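Long-range contact in peptidoglycan-binding domain 1 (Burkholderia, PDB 5NM7), which probably binds bacterial peptidoglycan and cleaves its glycan strands, as a modular phage endolysin with a lysozyme-like N-acetylmuramidase domain: residues A[169-183]-A[186-200]. Residues are numbered along the deposited sequence; the frame is centred on the assembly and turned at random.
Sequences GACALEATSWGAFQI and FHWKALGYPDVFAFV
W178 holds CG anti to its carbonyl carbon, beside the backbone N, and V200 sets CG1 anti to the backbone N (chi1 171°), and with these torsions both valine methyls lie on one face of the indole. V200 CG2 lies 3.9 Å from the centroid of the W178 six-membered ring, a CH-pi contact, and V200 CG1 reaches W178 CH2 at 3.5 Å. T176 CG2 covers the opposite face. F199 turns its edge toward the five-membered ring, an offset edge-to-face pair with planes at 88°. The indole is pinned in its own plane as well: W178 NE1 donates to L173 O at 3.3 Å. On helix 169-174, L173 CB packs on V196 CG2 at 3.7 Å, and L173 CD1 touches F197 CE2. Next to it, E174 lays CG on the same V196 methyl, and its OE2 accepts a nearly straight bond from W188 NE1 (2.9 Å), on its anti side and in the indole plane, while OE1 takes Q125 NE2. Helix 169-174 and the start of helix 196-205 cross at 47° in this muramidase-type domain. Strand 176-178, central in the three-stranded antiparallel sheet, brings W178 against L161 of helix 156-167, and F199 continues the packing onto A213 of helix 207-219.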
loop_
_atom_site.group_PDB
_atom_site.type_symbol
_atom_site.label_atom_id
_atom_site.label_comp_id
_atom_site.label_asym_id
_atom_site.label_seq_id
_atom_site.Cartn_x
_atom_site.Cartn_y
_atom_site.Cartn_z
ATOM N N GLY A 169 13.296 -3.786 22.004
ATOM C CA GLY A 169 13.105 -4.358 20.671
ATOM C C GLY A 169 11.653 -4.542 20.328
ATOM O O GLY A 169 11.204 -4.067 19.291
ATOM N N ALA A 170 10.896 -5.159 21.239
ATOM C CA ALA A 170 9.477 -5.387 21.000
ATOM C C ALA A 170 8.706 -4.090 20.892
ATOM O O ALA A 170 7.887 -3.920 19.965
ATOM C CB ALA A 170 8.875 -6.279 22.093
ATOM N N CYS A 171 8.948 -3.163 21.821
ATOM C CA CYS A 171 8.254 -1.878 21.816
ATOM C C CYS A 171 8.502 -1.065 20.546
ATOM O O CYS A 171 7.577 -0.454 19.975
ATOM C CB CYS A 171 8.618 -1.059 23.042
ATOM S SG CYS A 171 7.810 -1.708 24.545
ATOM N N ALA A 172 9.760 -1.067 20.108
ATOM C CA ALA A 172 10.126 -0.305 18.910
ATOM C C ALA A 172 9.387 -0.824 17.674
ATOM O O ALA A 172 8.917 -0.010 16.876
ATOM C CB ALA A 172 11.635 -0.358 18.664
ATOM N N LEU A 173 9.283 -2.144 17.528
ATOM C CA LEU A 173 8.570 -2.757 16.386
ATOM C C LEU A 173 7.088 -2.458 16.481
ATOM O O LEU A 173 6.449 -2.163 15.476
ATOM C CB LEU A 173 8.804 -4.243 16.320
ATOM C CG LEU A 173 10.278 -4.706 16.158
ATOM C CD1 LEU A 173 10.362 -6.215 16.262
ATOM C CD2 LEU A 173 10.937 -4.228 14.877
ATOM N N GLU A 174 6.556 -2.516 17.698
ATOM C CA GLU A 174 5.152 -2.115 17.951
ATOM C C GLU A 174 4.831 -0.653 17.609
ATOM O O GLU A 174 3.710 -0.345 17.170
ATOM C CB GLU A 174 4.785 -2.433 19.421
ATOM C CG GLU A 174 4.664 -3.921 19.682
ATOM C CD GLU A 174 4.318 -4.235 21.140
ATOM O OE1 GLU A 174 4.453 -3.340 21.986
ATOM O OE2 GLU A 174 3.884 -5.361 21.381
ATOM N N ALA A 175 5.812 0.243 17.771
ATOM C CA ALA A 175 5.703 1.649 17.504
ATOM C C ALA A 175 6.079 2.004 16.054
ATOM O O ALA A 175 6.273 3.194 15.751
ATOM C CB ALA A 175 6.621 2.411 18.423
ATOM N N THR A 176 6.136 1.017 15.178
ATOM C CA THR A 176 6.484 1.262 13.787
ATOM C C THR A 176 5.340 0.779 12.899
ATOM O O THR A 176 4.720 -0.236 13.198
ATOM C CB THR A 176 7.795 0.548 13.455
ATOM O OG1 THR A 176 8.803 1.084 14.307
ATOM C CG2 THR A 176 8.201 0.781 11.999
ATOM N N SER A 177 5.075 1.511 11.819
ATOM C CA SER A 177 4.144 1.023 10.778
ATOM C C SER A 177 4.851 0.312 9.658
ATOM O O SER A 177 5.924 0.757 9.217
ATOM C CB SER A 177 3.317 2.183 10.222
ATOM O OG SER A 177 4.138 3.267 9.820
ATOM N N TRP A 178 4.246 -0.739 9.123
ATOM C CA TRP A 178 4.932 -1.662 8.221
ATOM C C TRP A 178 4.225 -1.880 6.935
ATOM O O TRP A 178 3.019 -2.087 6.902
ATOM C CB TRP A 178 5.049 -3.022 8.903
ATOM C CG TRP A 178 5.872 -2.928 10.126
ATOM C CD1 TRP A 178 5.465 -2.582 11.386
ATOM C CD2 TRP A 178 7.266 -3.149 10.210
ATOM N NE1 TRP A 178 6.512 -2.549 12.234
ATOM C CE2 TRP A 178 7.645 -2.879 11.538
ATOM C CE3 TRP A 178 8.238 -3.514 9.277
ATOM C CZ2 TRP A 178 8.948 -3.012 11.983
ATOM C CZ3 TRP A 178 9.532 -3.625 9.716
ATOM C CH2 TRP A 178 9.882 -3.365 11.044
ATOM N N GLY A 179 5.001 -1.852 5.856
ATOM C CA GLY A 179 4.577 -2.315 4.554
ATOM C C GLY A 179 3.642 -1.355 3.836
ATOM O O GLY A 179 3.492 -0.198 4.220
ATOM N N ALA A 180 3.072 -1.880 2.752
ATOM C CA ALA A 180 2.339 -1.104 1.768
ATOM C C ALA A 180 1.137 -0.403 2.389
ATOM O O ALA A 180 0.782 0.699 1.958
ATOM C CB ALA A 180 1.867 -2.002 0.640
ATOM N N PHE A 181 0.550 -1.011 3.444
ATOM C CA PHE A 181 -0.585 -0.390 4.156
ATOM C C PHE A 181 -0.259 0.224 5.501
ATOM O O PHE A 181 -1.139 0.673 6.214
ATOM C CB PHE A 181 -1.725 -1.417 4.264
ATOM C CG PHE A 181 -2.267 -1.784 2.943
ATOM C CD1 PHE A 181 -3.264 -1.018 2.338
ATOM C CD2 PHE A 181 -1.732 -2.819 2.232
ATOM C CE1 PHE A 181 -3.709 -1.324 1.079
ATOM C CE2 PHE A 181 -2.216 -3.140 0.983
ATOM C CZ PHE A 181 -3.185 -2.369 0.388
ATOM N N GLN A 182 1.027 0.258 5.855
ATOM C CA GLN A 182 1.494 0.948 7.035
ATOM C C GLN A 182 0.703 0.564 8.292
ATOM O O GLN A 182 0.154 1.430 8.995
ATOM C CB GLN A 182 1.559 2.454 6.772
ATOM C CG GLN A 182 2.659 2.808 5.787
ATOM C CD GLN A 182 4.042 2.624 6.402
ATOM O OE1 GLN A 182 4.452 3.441 7.219
ATOM N NE2 GLN A 182 4.718 1.555 6.060
ATOM N N ILE A 183 0.626 -0.740 8.514
ATOM C CA ILE A 183 -0.064 -1.272 9.696
ATOM C C ILE A 183 0.873 -1.143 10.887
ATOM O O ILE A 183 2.044 -1.584 10.826
ATOM C CB ILE A 183 -0.532 -2.696 9.463
ATOM C CG1 ILE A 183 -1.446 -2.794 8.232
ATOM C CG2 ILE A 183 -1.215 -3.244 10.717
ATOM C CD1 ILE A 183 -2.700 -1.947 8.275
ATOM N N PHE A 186 1.868 -2.591 16.817
ATOM C CA PHE A 186 1.150 -2.884 18.061
ATOM C C PHE A 186 -0.170 -3.634 17.855
ATOM O O PHE A 186 -0.740 -4.183 18.836
ATOM C CB PHE A 186 0.950 -1.645 18.911
ATOM C CG PHE A 186 0.007 -0.611 18.351
ATOM C CD1 PHE A 186 -1.374 -0.818 18.338
ATOM C CD2 PHE A 186 0.489 0.596 17.886
ATOM C CE1 PHE A 186 -2.227 0.157 17.830
ATOM C CE2 PHE A 186 -0.349 1.572 17.386
ATOM C CZ PHE A 186 -1.711 1.355 17.358
ATOM N N HIS A 187 -0.648 -3.701 16.626
ATOM C CA HIS A 187 -1.810 -4.533 16.299
ATOM C C HIS A 187 -1.527 -6.028 16.225
ATOM O O HIS A 187 -2.443 -6.799 15.990
ATOM C CB HIS A 187 -2.482 -4.034 14.995
ATOM C CG HIS A 187 -3.175 -2.723 15.143
ATOM N ND1 HIS A 187 -4.395 -2.587 15.779
ATOM C CD2 HIS A 187 -2.811 -1.483 14.760
ATOM C CE1 HIS A 187 -4.743 -1.318 15.791
ATOM N NE2 HIS A 187 -3.806 -0.623 15.166
ATOM N N TRP A 188 -0.258 -6.468 16.339
ATOM C CA TRP A 188 0.087 -7.886 16.067
ATOM C C TRP A 188 -0.810 -8.882 16.811
ATOM O O TRP A 188 -1.261 -9.875 16.242
ATOM C CB TRP A 188 1.549 -8.167 16.351
ATOM C CG TRP A 188 1.897 -8.091 17.777
ATOM C CD1 TRP A 188 2.451 -7.057 18.429
ATOM C CD2 TRP A 188 1.775 -9.156 18.749
ATOM N NE1 TRP A 188 2.654 -7.376 19.755
ATOM C CE2 TRP A 188 2.239 -8.665 19.963
ATOM C CE3 TRP A 188 1.288 -10.473 18.688
ATOM C CZ2 TRP A 188 2.240 -9.443 21.147
ATOM C CZ3 TRP A 188 1.226 -11.224 19.875
ATOM C CH2 TRP A 188 1.740 -10.705 21.075
ATOM N N LYS A 189 -1.099 -8.568 18.074
ATOM C CA LYS A 189 -1.888 -9.452 18.931
ATOM C C LYS A 189 -3.355 -9.480 18.519
ATOM O O LYS A 189 -3.911 -10.558 18.302
ATOM C CB LYS A 189 -1.750 -9.068 20.393
ATOM C CG LYS A 189 -2.180 -10.203 21.328
ATOM C CD LYS A 189 -1.978 -9.828 22.785
ATOM C CE LYS A 189 -2.334 -11.007 23.669
ATOM N NZ LYS A 189 -2.071 -10.726 25.094
ATOM N N ALA A 190 -3.936 -8.305 18.369
ATOM C CA ALA A 190 -5.304 -8.137 17.861
ATOM C C ALA A 190 -5.533 -8.818 16.539
ATOM O O ALA A 190 -6.650 -9.264 16.266
ATOM C CB ALA A 190 -5.656 -6.666 17.734
ATOM N N LEU A 191 -4.494 -8.856 15.689
ATOM C CA LEU A 191 -4.606 -9.444 14.368
ATOM C C LEU A 191 -4.186 -10.901 14.296
ATOM O O LEU A 191 -4.128 -11.484 13.214
ATOM C CB LEU A 191 -3.788 -8.607 13.364
ATOM C CG LEU A 191 -4.131 -7.137 13.271
ATOM C CD1 LEU A 191 -3.459 -6.427 12.107
ATOM C CD2 LEU A 191 -5.601 -6.855 13.307
ATOM N N GLY A 192 -3.931 -11.522 15.436
ATOM C CA GLY A 192 -3.721 -12.940 15.482
ATOM C C GLY A 192 -2.368 -13.447 15.096
ATOM O O GLY A 192 -2.235 -14.613 14.754
ATOM N N TYR A 193 -1.350 -12.583 15.135
ATOM C CA TYR A 193 0.010 -13.020 14.892
ATOM C C TYR A 193 0.596 -13.589 16.197
ATOM O O TYR A 193 0.160 -13.200 17.285
ATOM C CB TYR A 193 0.887 -11.856 14.406
ATOM C CG TYR A 193 0.492 -11.377 13.038
ATOM C CD1 TYR A 193 -0.542 -10.467 12.867
ATOM C CD2 TYR A 193 1.138 -11.836 11.912
ATOM C CE1 TYR A 193 -0.890 -10.023 11.615
ATOM C CE2 TYR A 193 0.768 -11.429 10.637
ATOM C CZ TYR A 193 -0.239 -10.511 10.482
ATOM O OH TYR A 193 -0.606 -10.091 9.238
ATOM N N PRO A 194 1.582 -14.504 16.094
ATOM C CA PRO A 194 2.135 -15.139 17.317
ATOM C C PRO A 194 2.788 -14.158 18.300
ATOM O O PRO A 194 2.675 -14.323 19.521
ATOM C CB PRO A 194 3.200 -16.104 16.786
ATOM C CG PRO A 194 3.024 -16.167 15.312
ATOM C CD PRO A 194 2.207 -15.002 14.866
ATOM N N ASP A 195 3.517 -13.176 17.753
ATOM C CA ASP A 195 4.220 -12.122 18.524
ATOM C C ASP A 195 4.608 -11.012 17.528
ATOM O O ASP A 195 4.399 -11.184 16.309
ATOM C CB ASP A 195 5.464 -12.668 19.234
ATOM C CG ASP A 195 6.327 -13.495 18.324
ATOM O OD1 ASP A 195 6.912 -12.956 17.371
ATOM O OD2 ASP A 195 6.384 -14.717 18.523
ATOM N N VAL A 196 5.160 -9.923 18.013
ATOM C CA VAL A 196 5.512 -8.792 17.124
ATOM C C VAL A 196 6.644 -9.178 16.152
ATOM O O VAL A 196 6.680 -8.710 15.023
ATOM C CB VAL A 196 5.842 -7.505 17.895
ATOM C CG1 VAL A 196 7.193 -7.592 18.598
ATOM C CG2 VAL A 196 5.779 -6.284 16.959
ATOM N N PHE A 197 7.555 -10.049 16.579
ATOM C CA PHE A 197 8.648 -10.477 15.711
ATOM C C PHE A 197 8.160 -11.275 14.537
ATOM O O PHE A 197 8.649 -11.094 13.430
ATOM C CB PHE A 197 9.727 -11.230 16.538
ATOM C CG PHE A 197 10.263 -10.401 17.654
ATOM C CD1 PHE A 197 9.735 -10.514 18.944
ATOM C CD2 PHE A 197 11.231 -9.454 17.420
ATOM C CE1 PHE A 197 10.188 -9.714 19.967
ATOM C CE2 PHE A 197 11.702 -8.655 18.446
ATOM C CZ PHE A 197 11.165 -8.773 19.719
ATOM N N ALA A 198 7.168 -12.130 14.753
ATOM C CA ALA A 198 6.585 -12.909 13.668
ATOM C C ALA A 198 5.816 -12.002 12.694
ATOM O O ALA A 198 5.823 -12.235 11.490
ATOM C CB ALA A 198 5.669 -14.012 14.193
ATOM N N PHE A 199 5.142 -10.999 13.237
ATOM C CA PHE A 199 4.453 -10.005 12.417
ATOM C C PHE A 199 5.449 -9.310 11.477
ATOM O O PHE A 199 5.249 -9.247 10.247
ATOM C CB PHE A 199 3.734 -8.985 13.285
ATOM C CG PHE A 199 3.174 -7.846 12.535
ATOM C CD1 PHE A 199 1.973 -7.986 11.855
ATOM C CD2 PHE A 199 3.843 -6.629 12.485
ATOM C CE1 PHE A 199 1.442 -6.912 11.138
ATOM C CE2 PHE A 199 3.298 -5.561 11.778
ATOM C CZ PHE A 199 2.103 -5.710 11.108
ATOM N N VAL A 200 6.527 -8.824 12.060
ATOM C CA VAL A 200 7.550 -8.138 11.286
ATOM C C VAL A 200 8.191 -9.067 10.255
ATOM O O VAL A 200 8.397 -8.668 9.114
ATOM C CB VAL A 200 8.567 -7.430 12.210
ATOM C CG1 VAL A 200 9.777 -6.890 11.435
ATOM C CG2 VAL A 200 7.896 -6.297 12.958
#